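Local coordinates for putative dihydrodipicolinate synthase family protein (Coccidioides immitis, PDB 3QFE) that is of unknown function but belongs to the dihydrodipicolinate synthase family, whose members are built on a TIM barrel, at residues 20-25 / 287-292; 71-76 / 81-86; 101-106 / 138-143; 261-266 / 293-298. One frame throughout, in Å; residues are numbered along the deposited sequence.

Interaction 1: 20-25 / 287-292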
loop_
_atom_site.group_PDB
_atom_site.type_symbol
_atom_site.label_atom_id
_atom_site.label_comp_id
_atom_site.label_asym_id
_atom_site.label_seq_id
_atom_site.Cartn_x
_atom_site.Cartn_y
_atom_site.Cartn_z
ATOM N N THR A 20 -7.967 -0.325 7.955
ATOM C CA THR A 20 -8.030 0.093 9.356
ATOM C C THR A 20 -9.306 -0.353 10.064
ATOM O O THR A 20 -10.415 -0.183 9.543
ATOM C CB THR A 20 -7.900 1.620 9.444
ATOM O OG1 THR A 20 -6.646 1.998 8.885
ATOM C CG2 THR A 20 -7.989 2.132 10.909
ATOM N N PHE A 21 -9.133 -0.884 11.273
ATOM C CA PHE A 21 -10.211 -1.361 12.129
ATOM C C PHE A 21 -10.713 -0.244 13.055
ATOM O O PHE A 21 -9.907 0.442 13.676
ATOM C CB PHE A 21 -9.690 -2.530 13.001
ATOM C CG PHE A 21 -9.520 -3.835 12.248
ATOM C CD1 PHE A 21 -10.519 -4.809 12.277
ATOM C CD2 PHE A 21 -8.389 -4.081 11.494
ATOM C CE1 PHE A 21 -10.369 -6.035 11.575
ATOM C CE2 PHE A 21 -8.251 -5.282 10.780
ATOM C CZ PHE A 21 -9.247 -6.267 10.836
ATOM N N PHE A 22 -12.041 -0.090 13.169
ATOM C CA PHE A 22 -12.645 0.894 14.067
ATOM C C PHE A 22 -13.655 0.224 14.974
ATOM O O PHE A 22 -14.538 -0.523 14.497
ATOM C CB PHE A 22 -13.389 2.007 13.299
ATOM C CG PHE A 22 -12.515 2.819 12.394
ATOM C CD1 PHE A 22 -11.581 3.730 12.925
ATOM C CD2 PHE A 22 -12.631 2.706 11.011
ATOM C CE1 PHE A 22 -10.779 4.491 12.105
ATOM C CE2 PHE A 22 -11.829 3.473 10.173
ATOM C CZ PHE A 22 -10.888 4.354 10.726
ATOM N N ASP A 23 -13.569 0.522 16.270
ATOM C CA ASP A 23 -14.649 0.164 17.175
ATOM C C ASP A 23 -15.829 1.088 16.854
ATOM O O ASP A 23 -15.762 2.295 17.082
ATOM C CB ASP A 23 -14.212 0.316 18.636
ATOM C CG ASP A 23 -15.329 -0.021 19.611
ATOM O OD1 ASP A 23 -15.750 -1.189 19.678
ATOM O OD2 ASP A 23 -15.795 0.878 20.325
ATOM N N SER A 24 -16.908 0.535 16.321
ATOM C CA SER A 24 -17.994 1.398 15.853
ATOM C C SER A 24 -18.788 2.099 16.964
ATOM O O SER A 24 -19.265 3.212 16.767
ATOM C CB SER A 24 -18.922 0.646 14.897
ATOM O OG SER A 24 -19.545 -0.440 15.563
ATOM N N LYS A 25 -18.909 1.473 18.133
ATOM C CA LYS A 25 -19.642 2.087 19.260
ATOM C C LYS A 25 -18.997 3.385 19.756
ATOM O O LYS A 25 -19.701 4.311 20.164
ATOM C CB LYS A 25 -19.797 1.097 20.419
ATOM N N ARG A 287 -16.298 -1.505 8.916
ATOM C CA ARG A 287 -17.059 -0.390 8.366
ATOM C C ARG A 287 -16.138 0.794 8.063
ATOM O O ARG A 287 -15.160 1.014 8.747
ATOM C CB ARG A 287 -18.135 0.052 9.347
ATOM C CG ARG A 287 -19.300 -0.914 9.426
ATOM C CD ARG A 287 -20.239 -0.523 10.550
ATOM N NE ARG A 287 -21.018 -1.693 10.953
ATOM C CZ ARG A 287 -22.210 -1.654 11.547
ATOM N NH1 ARG A 287 -22.790 -0.486 11.825
ATOM N NH2 ARG A 287 -22.825 -2.792 11.855
ATOM N N PRO A 288 -16.436 1.538 6.995
ATOM C CA PRO A 288 -15.792 2.825 6.800
ATOM C C PRO A 288 -16.055 3.725 8.006
ATOM O O PRO A 288 -17.073 3.576 8.674
ATOM C CB PRO A 288 -16.494 3.403 5.565
ATOM C CG PRO A 288 -17.549 2.397 5.152
ATOM C CD PRO A 288 -17.260 1.123 5.843
ATOM N N ARG A 289 -15.141 4.643 8.297
ATOM C CA ARG A 289 -15.329 5.517 9.443
ATOM C C ARG A 289 -16.524 6.442 9.213
ATOM O O ARG A 289 -16.742 6.905 8.098
ATOM C CB ARG A 289 -14.052 6.329 9.744
ATOM C CG ARG A 289 -13.844 6.488 11.198
ATOM C CD ARG A 289 -12.801 7.533 11.594
ATOM N NE ARG A 289 -12.549 7.405 13.031
ATOM C CZ ARG A 289 -11.436 7.791 13.650
ATOM N NH1 ARG A 289 -10.457 8.396 12.994
ATOM N NH2 ARG A 289 -11.318 7.587 14.948
ATOM N N LYS A 290 -17.304 6.662 10.265
ATOM C CA LYS A 290 -18.348 7.681 10.319
ATOM C C LYS A 290 -17.915 8.981 9.658
ATOM O O LYS A 290 -16.802 9.441 9.887
ATOM C CB LYS A 290 -18.681 7.987 11.785
ATOM C CG LYS A 290 -20.045 7.606 12.182
ATOM C CD LYS A 290 -20.200 7.409 13.687
ATOM C CE LYS A 290 -19.690 8.565 14.504
ATOM N NZ LYS A 290 -20.608 8.784 15.652
ATOM N N PRO A 291 -18.815 9.621 8.889
ATOM C CA PRO A 291 -20.195 9.262 8.619
ATOM C C PRO A 291 -20.394 8.412 7.367
ATOM O O PRO A 291 -21.508 8.278 6.918
ATOM C CB PRO A 291 -20.849 10.624 8.393
ATOM C CG PRO A 291 -19.777 11.389 7.677
ATOM C CD PRO A 291 -18.462 10.910 8.256
ATOM N N TYR A 292 -19.343 7.834 6.816
ATOM C CA TYR A 292 -19.469 7.051 5.585
ATOM C C TYR A 292 -20.211 5.713 5.757
ATOM O O TYR A 292 -20.148 5.084 6.814
ATOM C CB TYR A 292 -18.091 6.921 4.902
ATOM C CG TYR A 292 -17.521 8.299 4.657
ATOM C CD1 TYR A 292 -18.100 9.156 3.708
ATOM C CD2 TYR A 292 -16.469 8.784 5.427
ATOM C CE1 TYR A 292 -17.612 10.446 3.507
ATOM C CE2 TYR A 292 -15.975 10.056 5.237
ATOM C CZ TYR A 292 -16.553 10.885 4.275
ATOM O OH TYR A 292 -16.061 12.160 4.096
#

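Interaction 2: 71-76 / 81-86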
loop_
_atom_site.group_PDB
_atom_site.type_symbol
_atom_site.label_atom_id
_atom_site.label_comp_id
_atom_site.label_asym_id
_atom_site.label_seq_id
_atom_site.Cartn_x
_atom_site.Cartn_y
_atom_site.Cartn_z
ATOM N N ALA A 71 3.042 2.590 15.093
ATOM C CA ALA A 71 3.634 1.894 16.241
ATOM C C ALA A 71 3.047 0.479 16.399
ATOM O O ALA A 71 3.750 -0.484 16.716
ATOM C CB ALA A 71 3.406 2.723 17.543
ATOM N N THR A 72 1.749 0.363 16.155
ATOM C CA THR A 72 1.068 -0.921 16.229
ATOM C C THR A 72 1.576 -1.834 15.093
ATOM O O THR A 72 1.873 -3.015 15.339
ATOM C CB THR A 72 -0.476 -0.730 16.228
ATOM O OG1 THR A 72 -0.851 -0.032 17.420
ATOM C CG2 THR A 72 -1.223 -2.066 16.165
ATOM N N ALA A 73 1.727 -1.282 13.882
ATOM C CA ALA A 73 2.324 -2.027 12.790
ATOM C C ALA A 73 3.691 -2.562 13.191
ATOM O O ALA A 73 3.911 -3.783 13.123
ATOM C CB ALA A 73 2.402 -1.199 11.499
ATOM N N ARG A 74 4.590 -1.689 13.665
ATOM C CA ARG A 74 5.949 -2.132 14.039
ATOM C C ARG A 74 5.935 -3.269 15.073
ATOM O O ARG A 74 6.687 -4.227 14.954
ATOM C CB ARG A 74 6.802 -0.954 14.529
ATOM C CG ARG A 74 8.197 -1.326 15.082
ATOM C CD ARG A 74 9.016 -2.034 14.001
ATOM N NE ARG A 74 9.242 -1.183 12.824
ATOM C CZ ARG A 74 9.517 -1.640 11.599
ATOM N NH1 ARG A 74 9.586 -2.954 11.358
ATOM N NH2 ARG A 74 9.707 -0.775 10.591
ATOM N N LYS A 75 5.080 -3.155 16.085
ATOM C CA LYS A 75 4.953 -4.189 17.109
ATOM C C LYS A 75 4.438 -5.513 16.493
ATOM O O LYS A 75 4.898 -6.592 16.854
ATOM C CB LYS A 75 4.041 -3.703 18.239
ATOM C CG LYS A 75 3.833 -4.697 19.364
ATOM C CD LYS A 75 2.940 -4.122 20.502
ATOM C CE LYS A 75 2.434 -5.254 21.447
ATOM N NZ LYS A 75 1.311 -4.832 22.358
ATOM N N ALA A 76 3.512 -5.422 15.545
ATOM C CA ALA A 76 2.932 -6.622 14.927
ATOM C C ALA A 76 3.921 -7.407 14.085
ATOM O O ALA A 76 3.803 -8.625 14.005
ATOM C CB ALA A 76 1.735 -6.244 14.049
ATOM N N PHE A 81 10.896 -6.413 9.493
ATOM C CA PHE A 81 9.919 -6.364 8.424
ATOM C C PHE A 81 9.623 -4.899 8.036
ATOM O O PHE A 81 9.296 -4.070 8.895
ATOM C CB PHE A 81 8.633 -7.081 8.858
ATOM C CG PHE A 81 7.703 -7.437 7.707
ATOM C CD1 PHE A 81 7.812 -8.674 7.074
ATOM C CD2 PHE A 81 6.739 -6.531 7.262
ATOM C CE1 PHE A 81 6.971 -9.001 6.011
ATOM C CE2 PHE A 81 5.900 -6.837 6.226
ATOM C CZ PHE A 81 6.003 -8.064 5.587
ATOM N N PRO A 82 9.743 -4.577 6.739
ATOM C CA PRO A 82 9.685 -3.204 6.227
ATOM C C PRO A 82 8.309 -2.574 6.387
ATOM O O PRO A 82 7.281 -3.216 6.113
ATOM C CB PRO A 82 10.021 -3.362 4.737
ATOM C CG PRO A 82 10.719 -4.703 4.622
ATOM C CD PRO A 82 10.088 -5.552 5.689
ATOM N N ILE A 83 8.300 -1.336 6.856
ATOM C CA ILE A 83 7.086 -0.580 6.935
ATOM C C ILE A 83 7.250 0.763 6.233
ATOM O O ILE A 83 8.182 1.507 6.516
ATOM C CB ILE A 83 6.641 -0.362 8.394
ATOM C CG1 ILE A 83 6.078 -1.660 8.985
ATOM C CG2 ILE A 83 5.582 0.746 8.478
ATOM C CD1 ILE A 83 5.964 -1.569 10.512
ATOM N N MET A 84 6.330 1.038 5.315
ATOM C CA MET A 84 6.275 2.279 4.592
ATOM C C MET A 84 5.039 3.018 5.077
ATOM O O MET A 84 3.930 2.505 5.003
ATOM C CB MET A 84 6.198 1.990 3.082
ATOM C CG MET A 84 6.260 3.246 2.164
ATOM S SD MET A 84 6.159 2.752 0.428
ATOM C CE MET A 84 7.551 1.634 0.192
ATOM N N ALA A 85 5.222 4.226 5.582
ATOM C CA ALA A 85 4.108 4.967 6.142
ATOM C C ALA A 85 3.684 6.093 5.213
ATOM O O ALA A 85 4.520 6.891 4.774
ATOM C CB ALA A 85 4.498 5.536 7.505
ATOM N N GLY A 86 2.385 6.173 4.931
ATOM C CA GLY A 86 1.821 7.314 4.205
ATOM C C GLY A 86 1.830 8.530 5.116
ATOM O O GLY A 86 1.526 8.431 6.318
#

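Interaction 3: 101-106 / 138-143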
loop_
_atom_site.group_PDB
_atom_site.type_symbol
_atom_site.label_atom_id
_atom_site.label_comp_id
_atom_site.label_asym_id
_atom_site.label_seq_id
_atom_site.Cartn_x
_atom_site.Cartn_y
_atom_site.Cartn_z
ATOM N N ASP A 101 6.620 12.038 13.240
ATOM C CA ASP A 101 5.812 11.096 14.016
ATOM C C ASP A 101 6.089 9.672 13.557
ATOM O O ASP A 101 6.265 8.788 14.403
ATOM C CB ASP A 101 4.315 11.387 13.880
ATOM C CG ASP A 101 3.898 12.652 14.625
ATOM O OD1 ASP A 101 4.713 13.212 15.395
ATOM O OD2 ASP A 101 2.749 13.083 14.439
ATOM N N ALA A 102 6.142 9.467 12.235
ATOM C CA ALA A 102 6.368 8.140 11.643
ATOM C C ALA A 102 7.721 7.581 12.037
ATOM O O ALA A 102 7.855 6.397 12.345
ATOM C CB ALA A 102 6.228 8.178 10.093
ATOM N N SER A 103 8.716 8.455 12.015
ATOM C CA SER A 103 10.062 8.087 12.368
ATOM C C SER A 103 10.106 7.597 13.809
ATOM O O SER A 103 10.593 6.494 14.072
ATOM C CB SER A 103 10.986 9.278 12.169
ATOM O OG SER A 103 12.312 8.913 12.471
ATOM N N VAL A 104 9.571 8.397 14.728
ATOM C CA VAL A 104 9.512 8.005 16.143
ATOM C C VAL A 104 8.716 6.679 16.346
ATOM O O VAL A 104 9.092 5.845 17.144
ATOM C CB VAL A 104 8.960 9.167 17.058
ATOM C CG1 VAL A 104 8.787 8.707 18.522
ATOM C CG2 VAL A 104 9.897 10.405 17.011
ATOM N N ALA A 105 7.664 6.471 15.576
ATOM C CA ALA A 105 6.814 5.306 15.782
ATOM C C ALA A 105 7.398 4.024 15.170
ATOM O O ALA A 105 6.888 2.951 15.407
ATOM C CB ALA A 105 5.415 5.582 15.274
ATOM N N GLY A 106 8.473 4.146 14.393
ATOM C CA GLY A 106 9.188 2.995 13.870
ATOM C C GLY A 106 9.114 2.687 12.379
ATOM O O GLY A 106 9.548 1.616 11.973
ATOM N N SER A 138 13.619 15.296 5.781
ATOM C CA SER A 138 13.052 14.055 6.273
ATOM C C SER A 138 14.113 13.134 6.863
ATOM O O SER A 138 15.143 12.878 6.241
ATOM C CB SER A 138 12.260 13.313 5.186
ATOM O OG SER A 138 11.891 12.011 5.643
ATOM N N PRO A 139 13.855 12.633 8.080
ATOM C CA PRO A 139 14.761 11.673 8.694
ATOM C C PRO A 139 14.626 10.268 8.123
ATOM O O PRO A 139 15.433 9.404 8.451
ATOM C CB PRO A 139 14.361 11.686 10.174
ATOM C CG PRO A 139 13.017 12.311 10.230
ATOM C CD PRO A 139 12.871 13.192 9.033
ATOM N N LEU A 140 13.625 10.039 7.285
ATOM C CA LEU A 140 13.413 8.732 6.672
ATOM C C LEU A 140 13.493 8.845 5.136
ATOM O O LEU A 140 13.179 9.896 4.571
ATOM C CB LEU A 140 12.049 8.141 7.099
ATOM C CG LEU A 140 11.859 7.590 8.532
ATOM C CD1 LEU A 140 10.423 7.159 8.771
ATOM C CD2 LEU A 140 12.812 6.444 8.901
ATOM N N PRO A 141 13.911 7.767 4.460
ATOM C CA PRO A 141 13.902 7.780 2.981
ATOM C C PRO A 141 12.483 7.987 2.403
ATOM O O PRO A 141 11.507 7.489 2.961
ATOM C CB PRO A 141 14.447 6.395 2.608
ATOM C CG PRO A 141 15.187 5.902 3.814
ATOM C CD PRO A 141 14.558 6.559 5.015
ATOM N N VAL A 142 12.396 8.681 1.276
ATOM C CA VAL A 142 11.122 9.154 0.739
ATOM C C VAL A 142 10.693 8.423 -0.545
ATOM O O VAL A 142 11.465 8.290 -1.473
ATOM C CB VAL A 142 11.190 10.695 0.485
ATOM C CG1 VAL A 142 10.035 11.192 -0.385
ATOM C CG2 VAL A 142 11.266 11.451 1.817
ATOM N N VAL A 143 9.451 7.947 -0.567
ATOM C CA VAL A 143 8.855 7.392 -1.785
ATOM C C VAL A 143 7.758 8.359 -2.266
ATOM O O VAL A 143 6.819 8.680 -1.523
ATOM C CB VAL A 143 8.293 5.948 -1.572
ATOM C CG1 VAL A 143 7.720 5.391 -2.878
ATOM C CG2 VAL A 143 9.383 5.010 -1.062
#

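Interaction 4: 261-266 / 293-298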
loop_
_atom_site.group_PDB
_atom_site.type_symbol
_atom_site.label_atom_id
_atom_site.label_comp_id
_atom_site.label_asym_id
_atom_site.label_seq_id
_atom_site.Cartn_x
_atom_site.Cartn_y
_atom_site.Cartn_z
ATOM N N GLY A 261 -14.870 1.313 -4.171
ATOM C CA GLY A 261 -13.511 1.504 -3.655
ATOM C C GLY A 261 -13.363 0.945 -2.249
ATOM O O GLY A 261 -13.579 -0.256 -2.027
ATOM N N ILE A 262 -13.023 1.828 -1.301
ATOM C CA ILE A 262 -12.569 1.454 0.047
ATOM C C ILE A 262 -13.557 0.584 0.846
ATOM O O ILE A 262 -13.143 -0.376 1.492
ATOM C CB ILE A 262 -12.163 2.715 0.865
ATOM C CG1 ILE A 262 -10.812 3.252 0.386
ATOM C CG2 ILE A 262 -12.095 2.424 2.377
ATOM C CD1 ILE A 262 -10.652 4.751 0.617
ATOM N N ALA A 263 -14.839 0.912 0.810
ATOM C CA ALA A 263 -15.822 0.176 1.587
ATOM C C ALA A 263 -15.923 -1.301 1.172
ATOM O O ALA A 263 -16.137 -2.189 2.018
ATOM C CB ALA A 263 -17.178 0.841 1.497
ATOM N N THR A 264 -15.774 -1.557 -0.127
ATOM C CA THR A 264 -15.846 -2.911 -0.657
ATOM C C THR A 264 -14.596 -3.701 -0.268
ATOM O O THR A 264 -14.695 -4.853 0.160
ATOM C CB THR A 264 -16.060 -2.908 -2.194
ATOM O OG1 THR A 264 -17.307 -2.282 -2.491
ATOM C CG2 THR A 264 -16.131 -4.312 -2.729
ATOM N N THR A 265 -13.433 -3.078 -0.415
ATOM C CA THR A 265 -12.172 -3.685 -0.013
ATOM C C THR A 265 -12.165 -4.053 1.478
ATOM O O THR A 265 -11.854 -5.191 1.819
ATOM C CB THR A 265 -10.965 -2.782 -0.358
ATOM O OG1 THR A 265 -10.858 -2.689 -1.777
ATOM C CG2 THR A 265 -9.632 -3.367 0.204
ATOM N N LYS A 266 -12.535 -3.113 2.348
ATOM C CA LYS A 266 -12.663 -3.398 3.797
ATOM C C LYS A 266 -13.564 -4.596 4.084
ATOM O O LYS A 266 -13.231 -5.430 4.928
ATOM C CB LYS A 266 -13.161 -2.185 4.583
ATOM C CG LYS A 266 -12.233 -0.981 4.535
ATOM C CD LYS A 266 -12.637 0.096 5.551
ATOM C CE LYS A 266 -12.222 -0.342 6.936
ATOM N NZ LYS A 266 -12.417 0.686 7.973
ATOM N N ASP A 293 -20.954 5.309 4.732
ATOM C CA ASP A 293 -21.794 4.129 4.832
ATOM C C ASP A 293 -21.047 2.884 4.370
ATOM O O ASP A 293 -20.155 2.974 3.524
ATOM C CB ASP A 293 -23.104 4.310 4.031
ATOM C CG ASP A 293 -24.214 5.018 4.841
ATOM O OD1 ASP A 293 -24.009 5.348 6.038
ATOM O OD2 ASP A 293 -25.303 5.262 4.273
ATOM N N PRO A 294 -21.409 1.719 4.928
ATOM C CA PRO A 294 -20.874 0.437 4.469
ATOM C C PRO A 294 -21.428 0.050 3.069
ATOM O O PRO A 294 -22.338 0.715 2.552
ATOM C CB PRO A 294 -21.389 -0.544 5.531
ATOM C CG PRO A 294 -22.709 0.051 5.962
ATOM C CD PRO A 294 -22.435 1.546 5.979
ATOM N N PRO A 295 -20.878 -1.013 2.461
ATOM C CA PRO A 295 -21.402 -1.497 1.188
ATOM C C PRO A 295 -22.841 -1.994 1.312
ATOM O O PRO A 295 -23.227 -2.533 2.362
ATOM C CB PRO A 295 -20.499 -2.683 0.852
ATOM C CG PRO A 295 -19.291 -2.511 1.696
ATOM C CD PRO A 295 -19.701 -1.773 2.913
ATOM N N SER A 296 -23.613 -1.813 0.238
ATOM C CA SER A 296 -24.961 -2.390 0.117
ATOM C C SER A 296 -24.934 -3.907 0.176
ATOM O O SER A 296 -23.900 -4.533 -0.071
ATOM C CB SER A 296 -25.601 -1.968 -1.200
ATOM O OG SER A 296 -24.829 -2.471 -2.277
ATOM N N GLU A 297 -26.085 -4.487 0.504
ATOM C CA GLU A 297 -26.260 -5.932 0.538
ATOM C C GLU A 297 -25.859 -6.583 -0.784
ATOM O O GLU A 297 -25.152 -7.603 -0.802
ATOM C CB GLU A 297 -27.707 -6.282 0.898
ATOM C CG GLU A 297 -28.064 -6.005 2.371
ATOM C CD GLU A 297 -27.221 -6.826 3.363
ATOM O OE1 GLU A 297 -26.558 -6.220 4.243
ATOM O OE2 GLU A 297 -27.215 -8.077 3.252
ATOM N N ALA A 298 -26.301 -5.959 -1.875
ATOM C CA ALA A 298 -26.007 -6.413 -3.233
ATOM C C ALA A 298 -24.511 -6.349 -3.544
ATOM O O ALA A 298 -23.981 -7.240 -4.211
ATOM C CB ALA A 298 -26.823 -5.613 -4.272
#

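Interaction 1: 20-25 / 287-292
Phe-22 and Arg-289 form a buried CH-pi contact that joins the loop segment following barrel strand 13-17 to the linker between helices 282-285 and 297-317. The evidence is in the position of the arginine chain: CG of Arg-289 stands 3.6 Å from the centroid of the Phe-22 ring, only 9° off its normal. CB of Arg-289 reaches CE2 of Phe-22 at 3.6 Å, while CD lies 3.7 Å from CE1. The chain is extended from CG to NE and crosses the phenyl group at about a right angle, which carries the guanidinium beyond the ring centre toward the rim. There NE of Arg-289 comes within 3.5 Å of CE1 of Phe-22, with the two planes inclined by 21°. The first torsion of Phe-22 (chi1 -61°) sets CG opposite its own carbonyl carbon and brings one face of the ring under the arginine. At the ring edge, near its plane, the carbonyl O of Arg-287 approaches CD2 of Phe-22 at 3.8 Å. That same oxygen accepts a hydrogen bond from NZ of Lys-266, which also binds the O of Thr-20.

The charge at the end of Arg-289 is answered outside the two segments, by salt bridges from NH1 to Glu-65 and from NE to Asp-27; NH1 also donates to the carbonyl O of Leu-60. The aliphatic part of the arginine therefore supplies apolar cover for an aromatic ring, while its buried cationic end is paired with acids, which would be expected to favour the charged form.

Interaction 2: 71-76 / 81-86
Ile-83 drives its CD1 methyl against the backbone of helix 63-77, where Ala-73 and Arg-74 receive it, and this is the tight part of the contact. CD1 of Ile-83 lies 3.4 Å from the backbone N of Arg-74 and 3.6 Å from its CA, while the CB of Ala-73 touches the same methyl at 3.7 Å. Arg-74 then folds over it from the other end of its chain. Kinks at chi2 (59°) and chi3 (61°) turn the side chain back on itself, so that CZ of Arg-74 stands 3.7 Å from CD1 of Ile-83 and the methyl sits under the centre of one guanidinium face.

Helix and strand here are consecutive elements of a beta-alpha-beta unit, strand 48-51, helix 63-77 and strand 83-86, the repeating step of a TIM barrel. Ile-83 faces outward from the sheet into the layer between strands and helices, where Ile-51 of the neighbouring strand and Val-77 also touch it.

Packing is looser toward the start of segment 81-86. Phe-81 gives its carbonyl rather than its ring: NH1 of Arg-74 donates to O of Phe-81 at 2.7 Å, with an N-H...O angle of 151° and the oxygen tilted somewhat out of the guanidinium plane. The phenyl group leads away from helix 63-77, toward Leu-49 and Ala-42, and the nearest approach of this side chain, CB of Phe-81 to NH1 of Arg-74, is 4.9 Å. NH1 of Arg-74 also bonds to the O of Gly-78, and NH2 to the O of Gly-106 and to OD1 of Asn-108.

Interaction 3: 101-106 / 138-143
Leu-140 sets one branch, CD1, against the last turn of helix 92-105, at 3.7 Å from CA and 4.0 Å from CB of Ser-103. CD1 also lies 4.3 Å from the carbonyl C of Ala-102. Beside it the ring of Pro-139 meets the serine side chain, its CG being 4.1 Å from OG of Ser-103. The hydroxyl comes to the proline because chi1 of Ser-103 is -178°, which points OG opposite the backbone N.

One shell out, the loop carrying the leucine is braced from behind: OG of Ser-138 donates to O of Leu-140 at 2.7 Å, in the carbonyl plane and on a lone pair. The same oxygen accepts from ND2 of Asn-170. On the helix side, Gly-106 ends the turn in a Schellman motif, with positive phi and its N bonded at 3.2 Å to O of Ser-103 and more weakly to O of Ala-102. Further out, Val-110 of strand 109-112 also packs on Leu-140, placing the contact between helix 92-105 and the start of barrel strand 142-146.

No hydrogen bond crosses between the segments; the contact itself rests on van der Waals touching, while polar bonds within and around each segment fix its shape.

Interaction 4: 261-266 / 293-298
Ala-263 and Pro-295 make the apolar part of this surface contact, in which the first turn of helix 262-271 meets the loop leading into helix 297-317. CB of Ala-263 lies 3.9 Å from CD of Pro-295 and 4.0 Å from its CG, so the methyl meets the CG-CD edge of the ring obliquely. Pro-288 touches Ala-263 as well, continuing the apolar patch.

Proline carbons also approach backbone polar atoms. CG of Pro-295 comes within 3.2 Å of O of Ala-263, a short approach, and within 4.1 Å of N of Thr-264. CB of Ala-263 lies 4.2 Å from the carbonyl O of Asp-293, a looser approach.

Hydrogen bonds lie within each side rather than across. The bond from N of Thr-264 to O of Gly-261 at the helix start is weak. In the other segment Ser-296 is the N-cap of helix 297-317: its OG accepts a hydrogen bond from N of Ala-299, in the first turn of that helix.

With no hydrogen bond or salt bridge between the segments, the fit depends on van der Waals touching, with the proline ring lying close to the helix backbone at O of Ala-263.

From the N terminus, interaction 1 opens first, at 20-25, and its long loop closes only at 287-292. Interactions 2 and 3 both nest inside that loop and follow one another in series: 71-76 closes on 81-86 within one beta-alpha-beta unit, then 101-106 reaches 138-143. They are neighbours around the barrel and touch where helix 63-77 meets the end of helix 92-105. Interaction 4 opens at 261-266, inside the loop of interaction 1, and closes at 293-298, beyond it, so the two cross. Lys-266 joins this pair, tying helix 262-271 to the loop after strand 13-17 and to the linker at 287-292. Interactions 3 and 4 lie on opposite sides of the chain's centre, their centres about 32 Å apart.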